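Local atomic coordinates of Cif-like 1 (Burkholderia cenocepacia, PDB entry 7JQY), a protein that hydrolyses epoxides as a Cif-like enzyme of the alpha/beta hydrolase fold and assembles as an octamer in the crystal. Residues 50-55 and 79-84. The protein carries 1 engineered substitution. Sequence-based numbering, arbitrary orientation.
Sequences MVVLLH and VAVDYR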
ATOM      1  N   MET B  50       9.450 -44.565 -18.707  1.00 47.49           N
ATOM      2  CA  MET B  50       9.277 -43.191 -18.264  1.00 49.76           C
ATOM      3  C   MET B  50       7.832 -42.737 -18.422  1.00 50.21           C
ATOM      4  O   MET B  50       7.221 -42.932 -19.476  1.00 48.78           O
ATOM      5  CB  MET B  50      10.185 -42.254 -19.043  1.00 46.54           C
ATOM      6  CG  MET B  50      10.147 -40.856 -18.487  1.00 49.24           C
ATOM      7  SD  MET B  50      11.336 -39.767 -19.254  1.00 49.21           S
ATOM      8  CE  MET B  50      12.853 -40.426 -18.571  1.00 55.20           C
ATOM      9  N   VAL B  51       7.290 -42.131 -17.368  1.00 49.08           N
ATOM     10  CA  VAL B  51       5.981 -41.491 -17.392  1.00 45.71           C
ATOM     11  C   VAL B  51       6.196 -40.002 -17.159  1.00 45.07           C
ATOM     12  O   VAL B  51       6.663 -39.598 -16.084  1.00 43.32           O
ATOM     13  CB  VAL B  51       5.023 -42.078 -16.343  1.00 46.39           C
ATOM     14  CG1 VAL B  51       3.654 -41.425 -16.451  1.00 48.22           C
ATOM     15  CG2 VAL B  51       4.905 -43.582 -16.524  1.00 48.09           C
ATOM     16  N   VAL B  52       5.863 -39.189 -18.160  1.00 43.13           N
ATOM     17  CA  VAL B  52       5.981 -37.738 -18.085  1.00 40.97           C
ATOM     18  C   VAL B  52       4.608 -37.162 -17.771  1.00 43.12           C
ATOM     19  O   VAL B  52       3.604 -37.527 -18.409  1.00 41.95           O
ATOM     20  CB  VAL B  52       6.545 -37.157 -19.391  1.00 39.58           C
ATOM     21  CG1 VAL B  52       6.519 -35.653 -19.360  1.00 35.60           C
ATOM     22  CG2 VAL B  52       7.948 -37.671 -19.620  1.00 43.45           C
ATOM     23  N   LEU B  53       4.558 -36.283 -16.768  1.00 38.85           N
ATOM     24  CA  LEU B  53       3.329 -35.647 -16.311  1.00 38.36           C
ATOM     25  C   LEU B  53       3.443 -34.147 -16.524  1.00 39.47           C
ATOM     26  O   LEU B  53       4.421 -33.530 -16.087  1.00 36.21           O
ATOM     27  CB  LEU B  53       3.072 -35.951 -14.828  1.00 37.80           C
ATOM     28  CG  LEU B  53       3.220 -37.415 -14.399  1.00 39.61           C
ATOM     29  CD1 LEU B  53       3.025 -37.591 -12.915  1.00 35.95           C
ATOM     30  CD2 LEU B  53       2.224 -38.268 -15.150  1.00 42.81           C
ATOM     31  N   LEU B  54       2.450 -33.565 -17.196  1.00 35.23           N
ATOM     32  CA  LEU B  54       2.451 -32.151 -17.550  1.00 33.10           C
ATOM     33  C   LEU B  54       1.219 -31.478 -16.952  1.00 37.69           C
ATOM     34  O   LEU B  54       0.080 -31.767 -17.357  1.00 33.41           O
ATOM     35  CB  LEU B  54       2.485 -31.965 -19.070  1.00 36.67           C
ATOM     36  CG  LEU B  54       3.703 -32.490 -19.847  1.00 36.13           C
ATOM     37  CD1 LEU B  54       3.501 -32.268 -21.339  1.00 34.68           C
ATOM     38  CD2 LEU B  54       5.019 -31.847 -19.373  1.00 35.48           C
ATOM     39  N   HIS B  55       1.461 -30.561 -16.017  1.00 32.51           N
ATOM     40  CA  HIS B  55       0.444 -29.759 -15.357  1.00 33.29           C
ATOM     41  C   HIS B  55      -0.120 -28.706 -16.320  1.00 34.76           C
ATOM     42  O   HIS B  55       0.282 -28.596 -17.481  1.00 34.99           O
ATOM     43  CB  HIS B  55       1.051 -29.061 -14.143  1.00 31.33           C
ATOM     44  CG  HIS B  55       2.068 -28.038 -14.525  1.00 30.76           C
ATOM     45  ND1 HIS B  55       1.724 -26.783 -14.975  1.00 29.48           N
ATOM     46  CD2 HIS B  55       3.419 -28.105 -14.591  1.00 32.73           C
ATOM     47  CE1 HIS B  55       2.818 -26.110 -15.276  1.00 33.37           C
ATOM     48  NE2 HIS B  55       3.861 -26.890 -15.053  1.00 32.44           N
ATOM     49  N   VAL B  79       8.462 -38.398 -14.218  1.00 41.16           N
ATOM     50  CA  VAL B  79       9.051 -37.095 -14.495  1.00 43.02           C
ATOM     51  C   VAL B  79       7.907 -36.087 -14.551  1.00 41.58           C
ATOM     52  O   VAL B  79       7.208 -35.989 -15.567  1.00 40.53           O
ATOM     53  CB  VAL B  79       9.849 -37.083 -15.803  1.00 43.60           C
ATOM     54  CG1 VAL B  79      10.394 -35.681 -16.084  1.00 41.05           C
ATOM     55  CG2 VAL B  79      10.980 -38.098 -15.742  1.00 45.48           C
ATOM     56  N   ALA B  80       7.732 -35.314 -13.479  1.00 37.81           N
ATOM     57  CA  ALA B  80       6.741 -34.246 -13.431  1.00 36.39           C
ATOM     58  C   ALA B  80       7.466 -32.933 -13.670  1.00 37.82           C
ATOM     59  O   ALA B  80       8.331 -32.545 -12.877  1.00 40.77           O
ATOM     60  CB  ALA B  80       6.003 -34.228 -12.092  1.00 36.03           C
ATOM     61  N   VAL B  81       7.135 -32.266 -14.771  1.00 35.28           N
ATOM     62  CA  VAL B  81       7.895 -31.129 -15.279  1.00 35.62           C
ATOM     63  C   VAL B  81       7.128 -29.839 -15.019  1.00 37.86           C
ATOM     64  O   VAL B  81       5.915 -29.769 -15.247  1.00 32.37           O
ATOM     65  CB  VAL B  81       8.181 -31.293 -16.789  1.00 36.67           C
ATOM     66  CG1 VAL B  81       9.130 -30.212 -17.277  1.00 38.31           C
ATOM     67  CG2 VAL B  81       8.721 -32.677 -17.079  1.00 37.41           C
ATOM     68  N   ASP B  82       7.840 -28.812 -14.554  1.00 36.13           N
ATOM     69  CA  ASP B  82       7.358 -27.439 -14.674  1.00 35.92           C
ATOM     70  C   ASP B  82       7.666 -26.983 -16.092  1.00 37.14           C
ATOM     71  O   ASP B  82       8.835 -26.753 -16.422  1.00 35.05           O
ATOM     72  CB  ASP B  82       8.041 -26.515 -13.667  1.00 34.17           C
ATOM     73  CG  ASP B  82       7.562 -26.724 -12.226  1.00 36.90           C
ATOM     74  OD1 ASP B  82       6.426 -27.223 -12.018  1.00 32.09           O
ATOM     75  OD2 ASP B  82       8.330 -26.355 -11.298  1.00 33.35           O
ATOM     76  N   TYR B  83       6.640 -26.837 -16.938  1.00 32.64           N
ATOM     77  CA  TYR B  83       6.952 -26.480 -18.318  1.00 36.82           C
ATOM     78  C   TYR B  83       7.434 -25.032 -18.402  1.00 35.95           C
ATOM     79  O   TYR B  83       7.443 -24.295 -17.411  1.00 36.61           O
ATOM     80  CB  TYR B  83       5.765 -26.733 -19.266  1.00 33.34           C
ATOM     81  CG  TYR B  83       4.418 -26.118 -18.954  1.00 33.04           C
ATOM     82  CD1 TYR B  83       4.274 -24.771 -18.667  1.00 32.79           C
ATOM     83  CD2 TYR B  83       3.262 -26.899 -19.028  1.00 35.63           C
ATOM     84  CE1 TYR B  83       3.023 -24.224 -18.407  1.00 33.95           C
ATOM     85  CE2 TYR B  83       2.019 -26.371 -18.779  1.00 34.57           C
ATOM     86  CZ  TYR B  83       1.897 -25.035 -18.475  1.00 36.34           C
ATOM     87  OH  TYR B  83       0.644 -24.525 -18.225  1.00 32.85           O
ATOM     88  N   ARG B  84       7.868 -24.639 -19.604  1.00 36.07           N
ATOM     89  CA  ARG B  84       8.422 -23.305 -19.842  1.00 36.01           C
ATOM     90  C   ARG B  84       7.527 -22.226 -19.247  1.00 38.87           C
ATOM     91  O   ARG B  84       6.324 -22.176 -19.533  1.00 38.26           O
ATOM     92  CB  ARG B  84       8.620 -23.065 -21.347  1.00 36.96           C
ATOM     93  CG  ARG B  84       9.102 -21.646 -21.698  1.00 40.81           C
ATOM     94  CD  ARG B  84       9.170 -21.395 -23.217  1.00 41.90           C
ATOM     95  NE  ARG B  84      10.106 -22.307 -23.873  1.00 43.71           N
ATOM     96  CZ  ARG B  84      11.098 -21.941 -24.682  1.00 42.00           C
ATOM     97  NH1 ARG B  84      11.880 -22.871 -25.212  1.00 45.24           N
ATOM     98  NH2 ARG B  84      11.300 -20.664 -24.980  1.00 42.01           N
TER
HETATM   99  O   HOH W   1       3.877 -31.460 -14.405  1.00 32.99           O
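Strands 50-54 and 77-82 are parallel neighbours in the central sheet, where Val79 N donates a hydrogen bond to Val51 O (2.9 Å) and Leu53 N one to Val79 O (2.9 Å). The third rung, Val81 N to Leu53 O, is longer at 3.3 Å but still straight, 168° at the hydrogen. Beyond it the strands splay, and a water bridges the two backbones where they diverge: it donates to Leu53 O and Val81 O and accepts from His55 N. Helix 68-73 links the strands as a beta-alpha-beta unit of the alpha/beta hydrolase fold, with 50-54 lying between strand 77-82 and strand 117-122. Val52, Leu54, Val79 and Val81 share one sheet face; the first three pack under helix 98-111, while Val81 rests against strand 37-43, and Leu54 CD2 lies alongside Val81 CB. The extended Met50 chain brings SD to 3.9 Å from Val79 CG2. Past the strand ends, the rings of His55 and Tyr83 meet obliquely, planes at 32°, with His55 CE1 3.4 Å above the centre of one Tyr83 face. Tyr83 CG sits between backbone N and carbonyl carbon (chi1 54°), which places the ring against His55. Tyr83 N also makes a weak hydrogen bond to His55 NE2 (3.4 Å). The Asp82 carboxylate lies beside the imidazole but takes its hydrogen bonds from other residues: OD2 from His39 ND1 and Glu88 N, OD1 from Trp61 N.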